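Local structure of secreted effector protein SopD (Salmonella typhimurium, 5CPC) at residues A[78-82]-A[154-160]; A[32-37]-A[52-56]. The protein is a secreted virulence effector that alters host cell physiology, contributes to replication in macrophages and acts with SopB in membrane fission and macropinosome formation during invasion. One frame throughout, in Å; residues are numbered along the deposited sequence.

Trp160, the last residue of helix 141-160, and its neighbour Thr159 join the two contacts, whose centres lie about 15 Å apart on the same side of the chain's centre. In contact 1 the indole nitrogen of Trp160 meets Tyr82; toward contact 2 Trp160 CB packs 3.6 Å from Ile32 CD1, and Trp160 CZ3 lies 3.5 Å from Leu53 O. Thr159 O comes closer still, 3.3 Å from Met34 SD. Contact 2 closes along the chain before contact 1 opens, and helices 49-60 and 76-90 are successive. Contact 1 sits about 13 Å from the chain's centre and contact 2 about 27 Å, so the pair leads from the body of the molecule outward.

Contact 1: residues A[78-82]-A[154-160]; sequences INKIY and IGSKMTW
Tyr82 lays its ring over Ser156 and has the largest share of this contact. Ser156 CB stands 3.4 Å from the centroid of the Tyr82 ring and only 7° off the normal, a CH-pi contact over the face, and Ser156 is small enough to let the ring lie close to the helix backbone. The phenol then reaches on to Trp160, whose NE1 donates a hydrogen bond to Tyr82 OH over 3.1 Å. The bond is bent, 145° at the hydrogen, although the oxygen lies almost in the indole plane. The two rings stand nearly perpendicular, and CE1 of Tyr82 touches CD1 of Trp160. With CG of Tyr82 placed opposite its own backbone N (chi1 178°), the ring extends across to the second helix.

Gly155 suits this close approach. Gly155 CA and Asn79 CA are the nearest such pair across the contact, 4.7 Å apart, where segments 78-82 and 154-160 cross almost at a right angle; with no side chain at Gly155, Tyr82 CB lies 4.1 Å from Gly155 C. Asn79 OD1 comes to 3.3 Å from Gly155 O, a meeting of two acceptors and not a bond. That carbonyl instead accepts Thr159 OG1 from above its plane, one turn on within the helix. Beyond the glycine, branched Ile78 and Ile154 cross at about a right angle and close the buried end, Ile78 CD1 4.0 Å from Ile154 CG2; Tyr257 and Cys151 also pack on Ile78.

Further out, Thr159 CG2 lies over a face of the Trp160 indole, and Leu53 and Glu54 of helix 49-60 pack on the same residue. The chemistry therefore changes along the crossing, from hydrocarbon at Ile78 to a directional bond at Tyr82, whose hydroxyl position is tied to the end of helix 141-160.

Contact 2: residues A[32-37]-A[52-56]; sequences IHMGGW and ALEVL
A loop leading into the short helix 37-40 packs here against one side of helix 49-60, with Trp37, the first residue after the N-cap position at Gly36, as its main anchor. Leu53 meets the indole over a face: Leu53 CD2 sits 3.8 Å from the centroid of the five-membered ring of Trp37 and 7° from the normal, a CH-pi contact, while Leu53 CG lies 3.7 Å from Trp37 CE2. The two side chains cross at about a right angle, which lets a forked leucine spread its branches over the broad aromatic surface. Trp37 CG lies opposite the backbone N (chi1 -172°), carrying the indole out to the helix.

The other branch of Leu53 turns to Ile32. Leu53 CD1 meets Ile32 CD1 tip to tip at 3.8 Å, and Ile32 CG2 also approaches Leu53 CD2. At the six-membered end of the indole, Trp37 CH2 packs 4.0 Å from Ala52 CB, alanine being short enough to let the ring come near the helix.

Loop 32-36 and the first residue of helix 37-40 thus pack on helix 49-60, which presents Leu53 and Leu56, one turn apart, to the same indole. Leu56 CD2 is 3.8 Å from Trp37 CE3 and 3.6 Å from Met34 O, so one methyl bridges ring and loop backbone. Trp37 N donates to Met34 O at 3.0 Å, an i to i+3 bond closing a tight turn with Gly35 and Gly36 at its two central positions. Both glycines have positive phi, a conformation that suits the residue, and Gly35 O lies 4.1 Å from Leu56 CD1. Trp160 of helix 141-160 packs against both sides of the contact, on Ile32 and Met34 and on Leu53 and Glu54; Glu54 also forms a salt bridge with Arg86.

Contact 1: residues A[78-82]-A[154-160]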
loop_
_atom_site.group_PDB
_atom_site.type_symbol
_atom_site.label_atom_id
_atom_site.label_comp_id
_atom_site.label_asym_id
_atom_site.label_seq_id
_atom_site.Cartn_x
_atom_site.Cartn_y
_atom_site.Cartn_z
ATOM N N ILE A 78 -11.034 6.430 -4.651
ATOM C CA ILE A 78 -9.864 5.590 -4.907
ATOM C C ILE A 78 -9.748 5.184 -6.387
ATOM O O ILE A 78 -8.653 5.238 -6.942
ATOM C CB ILE A 78 -9.737 4.338 -3.905
ATOM C CG1 ILE A 78 -8.272 3.881 -3.783
ATOM C CG2 ILE A 78 -10.729 3.191 -4.259
ATOM C CD1 ILE A 78 -8.067 2.649 -2.830
ATOM N N ASN A 79 -10.847 4.811 -7.049
ATOM C CA ASN A 79 -10.811 4.503 -8.509
ATOM C C ASN A 79 -10.382 5.645 -9.439
ATOM O O ASN A 79 -9.926 5.405 -10.576
ATOM C CB ASN A 79 -12.165 3.932 -9.009
ATOM C CG ASN A 79 -12.445 2.506 -8.458
ATOM O OD1 ASN A 79 -11.653 1.596 -8.645
ATOM N ND2 ASN A 79 -13.541 2.350 -7.758
ATOM N N LYS A 80 -10.512 6.884 -8.973
ATOM C CA LYS A 80 -10.042 8.007 -9.804
ATOM C C LYS A 80 -8.609 7.851 -10.168
ATOM O O LYS A 80 -8.266 8.138 -11.290
ATOM C CB LYS A 80 -10.253 9.364 -9.153
ATOM C CG LYS A 80 -11.715 9.810 -9.146
ATOM C CD LYS A 80 -11.876 11.206 -8.508
ATOM C CE LYS A 80 -13.341 11.504 -8.263
ATOM N NZ LYS A 80 -13.501 12.942 -7.822
ATOM N N ILE A 81 -7.795 7.292 -9.256
ATOM C CA ILE A 81 -6.383 7.259 -9.449
ATOM C C ILE A 81 -6.054 6.355 -10.622
ATOM O O ILE A 81 -5.371 6.788 -11.575
ATOM C CB ILE A 81 -5.554 6.861 -8.142
ATOM C CG1 ILE A 81 -5.883 7.689 -6.870
ATOM C CG2 ILE A 81 -4.079 6.806 -8.456
ATOM C CD1 ILE A 81 -6.016 9.202 -6.986
ATOM N N TYR A 82 -6.510 5.098 -10.587
ATOM C CA TYR A 82 -6.331 4.251 -11.777
ATOM C C TYR A 82 -7.065 4.844 -13.026
ATOM O O TYR A 82 -6.504 4.821 -14.117
ATOM C CB TYR A 82 -6.740 2.767 -11.539
ATOM C CG TYR A 82 -6.595 1.911 -12.752
ATOM C CD1 TYR A 82 -7.714 1.232 -13.273
ATOM C CD2 TYR A 82 -5.365 1.797 -13.423
ATOM C CE1 TYR A 82 -7.608 0.413 -14.432
ATOM C CE2 TYR A 82 -5.232 0.969 -14.626
ATOM C CZ TYR A 82 -6.383 0.290 -15.100
ATOM O OH TYR A 82 -6.344 -0.483 -16.226
ATOM N N ILE A 154 -5.006 -1.228 -6.712
ATOM C CA ILE A 154 -6.242 -1.580 -6.039
ATOM C C ILE A 154 -7.447 -1.203 -6.914
ATOM O O ILE A 154 -8.464 -1.944 -7.000
ATOM C CB ILE A 154 -6.413 -0.826 -4.733
ATOM C CG1 ILE A 154 -5.434 -1.329 -3.665
ATOM C CG2 ILE A 154 -7.792 -1.090 -4.182
ATOM C CD1 ILE A 154 -5.516 -0.567 -2.300
ATOM N N GLY A 155 -7.326 -0.009 -7.514
ATOM C CA GLY A 155 -8.362 0.547 -8.357
ATOM C C GLY A 155 -8.513 -0.324 -9.571
ATOM O O GLY A 155 -9.610 -0.713 -9.901
ATOM N N SER A 156 -7.408 -0.688 -10.182
ATOM C CA SER A 156 -7.469 -1.558 -11.320
ATOM C C SER A 156 -8.004 -2.982 -11.049
ATOM O O SER A 156 -8.608 -3.579 -11.947
ATOM C CB SER A 156 -6.126 -1.615 -11.954
ATOM O OG SER A 156 -6.027 -2.679 -12.872
ATOM N N LYS A 157 -7.831 -3.518 -9.827
ATOM C CA LYS A 157 -8.341 -4.861 -9.539
ATOM C C LYS A 157 -9.813 -4.774 -9.317
ATOM O O LYS A 157 -10.552 -5.661 -9.750
ATOM C CB LYS A 157 -7.668 -5.505 -8.329
ATOM C CG LYS A 157 -6.179 -5.693 -8.514
ATOM C CD LYS A 157 -5.861 -6.689 -9.602
ATOM C CE LYS A 157 -4.368 -6.897 -9.614
ATOM N NZ LYS A 157 -3.961 -8.024 -10.470
ATOM N N MET A 158 -10.251 -3.687 -8.687
ATOM C CA MET A 158 -11.615 -3.552 -8.352
ATOM C C MET A 158 -12.462 -3.202 -9.596
ATOM O O MET A 158 -13.672 -3.408 -9.562
ATOM C CB MET A 158 -11.791 -2.491 -7.302
ATOM C CG MET A 158 -11.447 -2.910 -5.868
ATOM S SD MET A 158 -11.828 -1.471 -4.832
ATOM C CE MET A 158 -12.404 -2.288 -3.405
ATOM N N THR A 159 -11.811 -2.723 -10.665
ATOM C CA THR A 159 -12.458 -2.204 -11.869
ATOM C C THR A 159 -12.594 -3.325 -12.895
ATOM O O THR A 159 -13.666 -3.553 -13.462
ATOM C CB THR A 159 -11.628 -1.019 -12.449
ATOM O OG1 THR A 159 -11.764 0.108 -11.574
ATOM C CG2 THR A 159 -12.065 -0.614 -13.862
ATOM N N TRP A 160 -11.495 -4.001 -13.169
ATOM C CA TRP A 160 -11.515 -5.055 -14.141
ATOM C C TRP A 160 -11.752 -6.444 -13.530
ATOM O O TRP A 160 -12.016 -7.390 -14.301
ATOM C CB TRP A 160 -10.245 -5.050 -15.011
ATOM C CG TRP A 160 -10.035 -3.756 -15.719
ATOM C CD1 TRP A 160 -8.862 -3.036 -15.794
ATOM C CD2 TRP A 160 -11.026 -2.991 -16.439
ATOM N NE1 TRP A 160 -9.064 -1.882 -16.522
ATOM C CE2 TRP A 160 -10.371 -1.814 -16.923
ATOM C CE3 TRP A 160 -12.395 -3.184 -16.731
ATOM C CZ2 TRP A 160 -11.038 -0.845 -17.701
ATOM C CZ3 TRP A 160 -13.075 -2.214 -17.496
ATOM C CH2 TRP A 160 -12.392 -1.047 -17.966
#

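Contact 2: residues A[32-37]-A[52-56]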
loop_
_atom_site.group_PDB
_atom_site.type_symbol
_atom_site.label_atom_id
_atom_site.label_comp_id
_atom_site.label_asym_id
_atom_site.label_seq_id
_atom_site.Cartn_x
_atom_site.Cartn_y
_atom_site.Cartn_z
ATOM N N ILE A 32 -10.234 -10.679 -18.579
ATOM C CA ILE A 32 -11.315 -10.020 -17.908
ATOM C C ILE A 32 -12.607 -10.788 -18.217
ATOM O O ILE A 32 -12.830 -11.214 -19.342
ATOM C CB ILE A 32 -11.423 -8.619 -18.376
ATOM C CG1 ILE A 32 -10.177 -7.851 -17.883
ATOM C CG2 ILE A 32 -12.788 -8.043 -17.937
ATOM C CD1 ILE A 32 -10.135 -6.403 -18.318
ATOM N N HIS A 33 -13.453 -10.952 -17.210
ATOM C CA HIS A 33 -14.629 -11.789 -17.322
ATOM C C HIS A 33 -15.916 -11.048 -17.022
ATOM O O HIS A 33 -16.994 -11.575 -17.275
ATOM C CB HIS A 33 -14.542 -12.954 -16.302
ATOM C CG HIS A 33 -13.306 -13.805 -16.408
ATOM N ND1 HIS A 33 -13.038 -14.606 -17.501
ATOM C CD2 HIS A 33 -12.293 -14.020 -15.522
ATOM C CE1 HIS A 33 -11.902 -15.264 -17.292
ATOM N NE2 HIS A 33 -11.430 -14.925 -16.100
ATOM N N MET A 34 -15.820 -9.853 -16.431
ATOM C CA MET A 34 -17.019 -9.181 -15.969
ATOM C C MET A 34 -17.970 -8.858 -17.139
ATOM O O MET A 34 -17.553 -8.746 -18.302
ATOM C CB MET A 34 -16.627 -7.912 -15.295
ATOM C CG MET A 34 -16.024 -6.962 -16.317
ATOM S SD MET A 34 -15.368 -5.494 -15.543
ATOM C CE MET A 34 -16.702 -5.075 -14.461
ATOM N N GLY A 35 -19.245 -8.693 -16.846
ATOM C CA GLY A 35 -20.229 -8.393 -17.933
ATOM C C GLY A 35 -20.305 -9.424 -19.092
ATOM O O GLY A 35 -20.629 -9.042 -20.222
ATOM N N GLY A 36 -19.992 -10.702 -18.826
ATOM C CA GLY A 36 -19.860 -11.759 -19.877
ATOM C C GLY A 36 -18.787 -11.422 -20.944
ATOM O O GLY A 36 -18.892 -11.839 -22.097
ATOM N N TRP A 37 -17.754 -10.648 -20.572
ATOM C CA TRP A 37 -16.709 -10.173 -21.541
ATOM C C TRP A 37 -16.033 -11.312 -22.362
ATOM O O TRP A 37 -15.737 -11.125 -23.568
ATOM C CB TRP A 37 -15.648 -9.291 -20.846
ATOM C CG TRP A 37 -14.686 -8.644 -21.795
ATOM C CD1 TRP A 37 -13.314 -8.831 -21.847
ATOM C CD2 TRP A 37 -15.004 -7.728 -22.849
ATOM N NE1 TRP A 37 -12.786 -8.079 -22.852
ATOM C CE2 TRP A 37 -13.777 -7.373 -23.471
ATOM C CE3 TRP A 37 -16.213 -7.141 -23.312
ATOM C CZ2 TRP A 37 -13.705 -6.484 -24.550
ATOM C CZ3 TRP A 37 -16.140 -6.253 -24.378
ATOM C CH2 TRP A 37 -14.893 -5.947 -25.009
ATOM N N ALA A 52 -14.562 -0.440 -25.665
ATOM C CA ALA A 52 -15.815 -1.101 -25.328
ATOM C C ALA A 52 -15.847 -1.536 -23.847
ATOM O O ALA A 52 -16.918 -1.482 -23.227
ATOM C CB ALA A 52 -16.033 -2.268 -26.226
ATOM N N LEU A 53 -14.680 -1.907 -23.270
ATOM C CA LEU A 53 -14.570 -2.283 -21.834
ATOM C C LEU A 53 -14.854 -1.160 -20.887
ATOM O O LEU A 53 -15.535 -1.348 -19.871
ATOM C CB LEU A 53 -13.168 -2.820 -21.484
ATOM C CG LEU A 53 -13.002 -4.324 -21.498
ATOM C CD1 LEU A 53 -11.471 -4.686 -21.466
ATOM C CD2 LEU A 53 -13.799 -5.057 -20.354
ATOM N N GLU A 54 -14.328 0.031 -21.220
ATOM C CA GLU A 54 -14.607 1.201 -20.432
ATOM C C GLU A 54 -16.128 1.434 -20.428
ATOM O O GLU A 54 -16.748 1.758 -19.392
ATOM C CB GLU A 54 -13.862 2.393 -21.070
ATOM C CG GLU A 54 -13.873 3.637 -20.229
ATOM C CD GLU A 54 -12.923 3.463 -19.008
ATOM O OE1 GLU A 54 -13.257 3.934 -17.877
ATOM O OE2 GLU A 54 -11.854 2.840 -19.212
ATOM N N VAL A 55 -16.764 1.260 -21.591
ATOM C CA VAL A 55 -18.183 1.422 -21.647
ATOM C C VAL A 55 -18.879 0.316 -20.834
ATOM O O VAL A 55 -19.807 0.590 -20.081
ATOM C CB VAL A 55 -18.740 1.438 -23.120
ATOM C CG1 VAL A 55 -20.233 1.624 -23.058
ATOM C CG2 VAL A 55 -18.134 2.630 -23.935
ATOM N N LEU A 56 -18.482 -0.929 -21.061
ATOM C CA LEU A 56 -19.064 -2.057 -20.301
ATOM C C LEU A 56 -18.929 -1.838 -18.790
ATOM O O LEU A 56 -19.897 -2.008 -18.032
ATOM C CB LEU A 56 -18.404 -3.354 -20.694
ATOM C CG LEU A 56 -18.916 -4.620 -20.035
ATOM C CD1 LEU A 56 -20.356 -4.997 -20.547
ATOM C CD2 LEU A 56 -17.895 -5.754 -20.251
#